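Phosphotriesterase, putative (Deinococcus radiodurans, PDB 4J35) probably hydrolyses lactones as a two-metal enzyme of the phosphotriesterase family, and has been engineered here for organophosphate hydrolysis. Local coordinates at residues A67-N70 against N71-R74; P289-S293 against D294-P298. The protein carries 7 engineered substitutions. All blocks are in the same frame, centred on the assembly; numbering follows the deposited sequence.

Contact 1. Residues A67-N70 against N71-R74. Engineered in segment 71-74: Asn71 (natural residue Asp).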
ATOM      1  N   ALA A  67       3.335  -1.645  -2.434  1.00 27.70           N
ATOM      2  CA  ALA A  67       2.589  -2.476  -1.464  1.00 28.36           C
ATOM      3  C   ALA A  67       2.346  -3.896  -1.967  1.00 27.25           C
ATOM      4  O   ALA A  67       1.557  -4.644  -1.417  1.00 28.73           O
ATOM      5  CB  ALA A  67       1.274  -1.809  -1.166  1.00 28.34           C
ATOM      6  N   THR A  68       3.022  -4.277  -3.037  1.00 26.95           N
ATOM      7  CA  THR A  68       2.745  -5.556  -3.684  1.00 27.60           C
ATOM      8  C   THR A  68       3.113  -6.762  -2.822  1.00 28.28           C
ATOM      9  O   THR A  68       4.273  -6.944  -2.446  1.00 28.50           O
ATOM     10  CB  THR A  68       3.522  -5.678  -4.972  1.00 28.80           C
ATOM     11  OG1 THR A  68       3.286  -4.504  -5.762  1.00 28.48           O
ATOM     12  CG2 THR A  68       3.116  -6.926  -5.740  1.00 29.09           C
ATOM     13  N   PRO A  69       2.124  -7.602  -2.528  1.00 29.69           N
ATOM     14  CA  PRO A  69       2.406  -8.780  -1.704  1.00 30.32           C
ATOM     15  C   PRO A  69       3.295  -9.813  -2.408  1.00 26.29           C
ATOM     16  O   PRO A  69       3.442  -9.777  -3.649  1.00 29.20           O
ATOM     17  CB  PRO A  69       1.012  -9.375  -1.454  1.00 32.05           C
ATOM     18  CG  PRO A  69       0.058  -8.280  -1.750  1.00 40.98           C
ATOM     19  CD  PRO A  69       0.690  -7.458  -2.817  1.00 32.08           C
ATOM     20  N   ASN A  70       3.880 -10.710  -1.598  1.00 31.17           N
ATOM     21  CA  ASN A  70       4.787 -11.735  -2.079  1.00 30.01           C
ATOM     22  C   ASN A  70       4.171 -12.579  -3.187  1.00 31.15           C
ATOM     23  O   ASN A  70       4.901 -13.035  -4.059  1.00 30.03           O
ATOM     24  CB  ASN A  70       5.259 -12.682  -0.961  1.00 28.93           C
ATOM     25  CG  ASN A  70       6.060 -11.970   0.130  1.00 30.84           C
ATOM     26  OD1 ASN A  70       6.084 -10.735   0.214  1.00 30.17           O
ATOM     27  ND2 ASN A  70       6.711 -12.757   0.985  1.00 30.04           N
ATOM     28  N   ASN A  71       2.854 -12.791  -3.157  1.00 29.16           N
ATOM     29  CA  ASN A  71       2.214 -13.691  -4.116  1.00 28.63           C
ATOM     30  C   ASN A  71       1.498 -12.951  -5.249  1.00 35.94           C
ATOM     31  O   ASN A  71       0.704 -13.549  -5.975  1.00 34.04           O
ATOM     32  CB  ASN A  71       1.247 -14.659  -3.386  1.00 33.49           C
ATOM     33  CG  ASN A  71       0.183 -13.924  -2.533  1.00 44.07           C
ATOM     34  OD1 ASN A  71       0.378 -12.789  -2.096  1.00 36.51           O
ATOM     35  ND2 ASN A  71      -0.921 -14.605  -2.260  1.00 47.03           N
ATOM     36  N   CYS A  72       1.771 -11.652  -5.403  1.00 31.27           N
ATOM     37  CA  CYS A  72       1.139 -10.873  -6.453  1.00 31.03           C
ATOM     38  C   CYS A  72       2.180 -10.252  -7.347  1.00 37.38           C
ATOM     39  O   CYS A  72       1.995  -9.138  -7.840  1.00 31.79           O
ATOM     40  CB  CYS A  72       0.267  -9.761  -5.878  1.00 28.65           C
ATOM     41  SG  CYS A  72      -1.105 -10.384  -4.834  1.00 33.52           S
ATOM     42  N   GLY A  73       3.281 -10.961  -7.561  1.00 36.73           N
ATOM     43  CA  GLY A  73       4.221 -10.503  -8.572  1.00 32.00           C
ATOM     44  C   GLY A  73       5.334  -9.608  -8.099  1.00 38.07           C
ATOM     45  O   GLY A  73       6.060  -9.054  -8.915  1.00 33.19           O
ATOM     46  N   ARG A  74       5.478  -9.467  -6.783  1.00 28.65           N
ATOM     47  CA  ARG A  74       6.531  -8.636  -6.192  1.00 27.77           C
ATOM     48  C   ARG A  74       7.894  -9.012  -6.719  1.00 29.43           C
ATOM     49  O   ARG A  74       8.252 -10.212  -6.803  1.00 30.90           O
ATOM     50  CB  ARG A  74       6.563  -8.854  -4.661  1.00 32.26           C
ATOM     51  CG  ARG A  74       7.717  -8.119  -3.946  1.00 26.33           C
ATOM     52  CD  ARG A  74       7.845  -8.537  -2.468  1.00 28.65           C
ATOM     53  NE  ARG A  74       8.328  -9.897  -2.351  1.00 32.67           N
ATOM     54  CZ  ARG A  74       8.810 -10.441  -1.229  1.00 30.63           C
ATOM     55  NH1 ARG A  74       8.914  -9.710  -0.107  1.00 30.51           N
ATOM     56  NH2 ARG A  74       9.179 -11.706  -1.242  1.00 32.99           N
TER
HETATM   57  O   HOH W   1       7.940 -13.008  -3.842  1.00 45.43           O
HETATM   58  O   HOH W   2       4.108 -13.494  -7.136  1.00 45.57           O

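Contact 2. Residues P289-S293 against D294-P298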
ATOM      1  N   PRO A 289      -0.842   7.327 -11.138  1.00 33.12           N
ATOM      2  CA  PRO A 289      -0.196   7.988  -9.986  1.00 36.56           C
ATOM      3  C   PRO A 289       0.069   9.496 -10.058  1.00 34.91           C
ATOM      4  O   PRO A 289       0.684  10.049  -9.155  1.00 33.72           O
ATOM      5  CB  PRO A 289       1.132   7.248  -9.874  1.00 35.96           C
ATOM      6  CG  PRO A 289       1.371   6.719 -11.255  1.00 32.52           C
ATOM      7  CD  PRO A 289       0.032   6.327 -11.758  1.00 35.19           C
ATOM      8  N   LEU A 290      -0.368  10.171 -11.116  1.00 32.00           N
ATOM      9  CA  LEU A 290      -0.206  11.612 -11.198  1.00 32.32           C
ATOM     10  C   LEU A 290      -1.464  12.374 -10.780  1.00 32.50           C
ATOM     11  O   LEU A 290      -1.481  13.614 -10.752  1.00 36.19           O
ATOM     12  CB  LEU A 290       0.121  11.988 -12.695  1.00 32.46           C
ATOM     13  CG  LEU A 290       1.172  11.080 -13.322  1.00 32.28           C
ATOM     14  CD1 LEU A 290       1.394  11.465 -14.826  1.00 35.15           C
ATOM     15  CD2 LEU A 290       2.480  11.187 -12.612  1.00 35.07           C
ATOM     16  N   HIS A 291      -2.546  11.639 -10.565  1.00 32.55           N
ATOM     17  CA  HIS A 291      -3.857  12.200 -10.271  1.00 32.53           C
ATOM     18  C   HIS A 291      -3.874  13.004  -8.960  1.00 35.40           C
ATOM     19  O   HIS A 291      -4.475  14.076  -8.888  1.00 32.94           O
ATOM     20  CB  HIS A 291      -4.860  11.051 -10.253  1.00 34.68           C
ATOM     21  CG  HIS A 291      -6.235  11.414  -9.785  1.00 39.86           C
ATOM     22  ND1 HIS A 291      -6.926  12.509 -10.251  1.00 41.20           N
ATOM     23  CD2 HIS A 291      -7.065  10.791  -8.921  1.00 40.37           C
ATOM     24  CE1 HIS A 291      -8.119  12.550  -9.691  1.00 38.52           C
ATOM     25  NE2 HIS A 291      -8.226  11.522  -8.868  1.00 39.78           N
ATOM     26  N   ILE A 292      -3.112  12.584  -7.958  1.00 42.48           N
ATOM     27  CA  ILE A 292      -3.245  13.240  -6.665  1.00 32.63           C
ATOM     28  C   ILE A 292      -2.566  14.608  -6.792  1.00 35.86           C
ATOM     29  O   ILE A 292      -3.153  15.643  -6.494  1.00 35.42           O
ATOM     30  CB  ILE A 292      -2.660  12.429  -5.513  1.00 32.41           C
ATOM     31  CG1 ILE A 292      -3.717  11.432  -5.072  1.00 32.38           C
ATOM     32  CG2 ILE A 292      -2.258  13.367  -4.388  1.00 41.77           C
ATOM     33  CD1 ILE A 292      -3.189  10.337  -4.115  1.00 31.97           C
ATOM     34  N   SER A 293      -1.352  14.596  -7.339  1.00 41.57           N
ATOM     35  CA  SER A 293      -0.640  15.828  -7.639  1.00 42.30           C
ATOM     36  C   SER A 293      -1.416  16.799  -8.542  1.00 37.15           C
ATOM     37  O   SER A 293      -1.502  17.994  -8.225  1.00 39.16           O
ATOM     38  CB  SER A 293       0.717  15.522  -8.248  1.00 40.66           C
ATOM     39  OG  SER A 293       1.490  14.700  -7.396  1.00 42.92           O
ATOM     40  N   ASP A 294      -1.962  16.325  -9.670  1.00 40.49           N
ATOM     41  CA  ASP A 294      -2.551  17.241 -10.654  1.00 42.84           C
ATOM     42  C   ASP A 294      -3.975  17.687 -10.330  1.00 48.80           C
ATOM     43  O   ASP A 294      -4.372  18.794 -10.721  1.00 41.61           O
ATOM     44  CB  ASP A 294      -2.577  16.618 -12.084  1.00 33.62           C
ATOM     45  CG  ASP A 294      -1.212  16.312 -12.617  1.00 46.08           C
ATOM     46  OD1 ASP A 294      -0.220  16.693 -11.973  1.00 38.00           O
ATOM     47  OD2 ASP A 294      -1.126  15.718 -13.724  1.00 41.94           O
ATOM     48  N   ASP A 295      -4.758  16.821  -9.682  1.00 34.13           N
ATOM     49  CA  ASP A 295      -6.197  17.056  -9.542  1.00 33.80           C
ATOM     50  C   ASP A 295      -6.602  17.214  -8.060  1.00 43.65           C
ATOM     51  O   ASP A 295      -7.403  18.076  -7.703  1.00 43.66           O
ATOM     52  CB  ASP A 295      -7.001  15.903 -10.087  1.00 33.59           C
ATOM     53  CG  ASP A 295      -6.749  15.663 -11.569  1.00 34.72           C
ATOM     54  OD1 ASP A 295      -6.758  16.672 -12.303  1.00 41.62           O
ATOM     55  OD2 ASP A 295      -6.532  14.488 -11.918  1.00 34.96           O
ATOM     56  N   ILE A 296      -6.042  16.369  -7.214  1.00 37.08           N
ATOM     57  CA  ILE A 296      -6.542  16.286  -5.830  1.00 36.76           C
ATOM     58  C   ILE A 296      -6.017  17.391  -4.948  1.00 33.75           C
ATOM     59  O   ILE A 296      -6.799  18.118  -4.335  1.00 39.17           O
ATOM     60  CB  ILE A 296      -6.197  14.923  -5.201  1.00 39.68           C
ATOM     61  CG1 ILE A 296      -6.806  13.788  -6.031  1.00 37.68           C
ATOM     62  CG2 ILE A 296      -6.647  14.884  -3.730  1.00 38.90           C
ATOM     63  CD1 ILE A 296      -8.318  13.847  -6.156  1.00 36.36           C
ATOM     64  N   LEU A 297      -4.706  17.503  -4.812  1.00 33.71           N
ATOM     65  CA  LEU A 297      -4.165  18.503  -3.904  1.00 33.95           C
ATOM     66  C   LEU A 297      -4.659  19.931  -4.198  1.00 37.31           C
ATOM     67  O   LEU A 297      -4.964  20.707  -3.299  1.00 35.47           O
ATOM     68  CB  LEU A 297      -2.628  18.436  -3.873  1.00 43.86           C
ATOM     69  CG  LEU A 297      -2.025  17.077  -3.497  1.00 40.91           C
ATOM     70  CD1 LEU A 297      -0.509  17.180  -3.344  1.00 39.75           C
ATOM     71  CD2 LEU A 297      -2.661  16.467  -2.212  1.00 38.44           C
ATOM     72  N   PRO A 298      -4.739  20.304  -5.485  1.00 34.49           N
ATOM     73  CA  PRO A 298      -5.181  21.664  -5.779  1.00 40.15           C
ATOM     74  C   PRO A 298      -6.640  21.784  -5.425  1.00 35.00           C
ATOM     75  O   PRO A 298      -7.137  22.849  -5.071  1.00 35.34           O
ATOM     76  CB  PRO A 298      -5.000  21.776  -7.330  1.00 35.28           C
ATOM     77  CG  PRO A 298      -3.960  20.784  -7.657  1.00 34.96           C
ATOM     78  CD  PRO A 298      -4.179  19.612  -6.658  1.00 35.16           C
TER

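Contact 1. Residues A67-N70 against N71-R74
Asn70 and Arg74 run side by side and in the same direction, the amide of one stacked on the guanidinium of the other with 25° between the planes. OD1 of Asn70 sits over the middle of that cation, 3.0 Å above its plane and 3.0 Å from Arg74 NH1; the angle is too poor for a hydrogen bond, so this is a face contact. A bend at chi3 (70°) in the otherwise extended arginine turns the guanidinium back over the amide. Both groups have partners in the next layer: Asn70 OD1 accepts from Gly95 N, while Arg74 NH1 bonds to Ala93 O and forms a salt bridge with Glu127, whose OE1 also takes Asn70 ND2.

The backbone beneath makes a type I beta turn from Pro69 to Cys72, in the loop between strand 61-66 and helix 76-86 of the TIM barrel. Cys72 N closes it on Pro69 O at 3.1 Å. The tight part lies on the inner side: Thr68 CG2 comes within 3.2 Å of Cys72 O, and Pro69 CD rests 3.9 Å from Cys72 CB. The engineered Asn71 brings OD1 to 3.5 Å from Pro69 CB.

The other side is wetter. Asn70 O takes a hydrogen from each of two waters; one accepts from Arg74 NH2, and the other lies 2.7 Å from Gly73 N and accepts its hydrogen.

Thr68 thus divides its two branches: CG2 is packed against Cys72 O and the backbone N of Arg74, leaving OG1 for Asp66 and for ND1 of the metal ligand His23, consistent with the turn helping to position a second-shell hydroxyl that orients the histidine.

Contact 2. Residues P289-S293 against D294-P298
The backbone here is the start of helix 291-303, in which an alpha-type bond from Asp294 N to Leu290 O gives way to a wider pi-type turn, His291 O taking two donors, Asp295 N at 2.9 Å and Ile296 N at 3.2 Å, and Ile292 O bonding mainly to Leu297 N, five residues on.

The His291 side chain has CG anti to the backbone N (chi1 172°), and its ring projects outward from the helix to lie beside Asp295 and Ile296 of the following turn. Ile296 covers one face, its CG1 4.0 Å from the ring centroid and offset toward the rim in a CH-pi contact, while its CD1 reaches NE2. That nitrogen bonds Asp240, so the imidazole is held at both nitrogens by carboxylates, which would probably favour the charged form.

Ile292 and Leu297 turn to the barrel side, where both touch Leu261 of strand 259-261; Ile292 CG2 meets Leu297 CD2 at 3.8 Å. Ile292 CG1 also packs on Ile296 CG1. Pro298, with no N-H to give, follows at a kink and sets its CD 3.5 Å from Ser293 O. On the solvent side Asp294 curls its carboxylate back beside Leu290 O and makes a salt bridge through OD1 to Arg59.

The remaining link is a His-carboxylate hydrogen bond: His291 ND1 donates to Asp295 OD2 at 2.6 Å, the oxygen lying in the ring plane and offering its anti lone pair.

How the contacts relate
Contact 1 and contact 2 lie on opposite sides of the chain's centre, with centres 25 Å apart and nearest atoms about 12 Å apart, and they do not touch. Their bearing on the metal site differs. Contact 1 stands beside it: the side chain of Pro69 is about 6 Å from a bound cobalt ion, and Ala67 O accepts from the modified lysine at position 143, a ligand of both metals. Contact 2 is farther off, with the side chain of Ile292 about 13 Å from a cobalt ion and about 9 Å from the side chains of His21 and Asp264, both metal ligands.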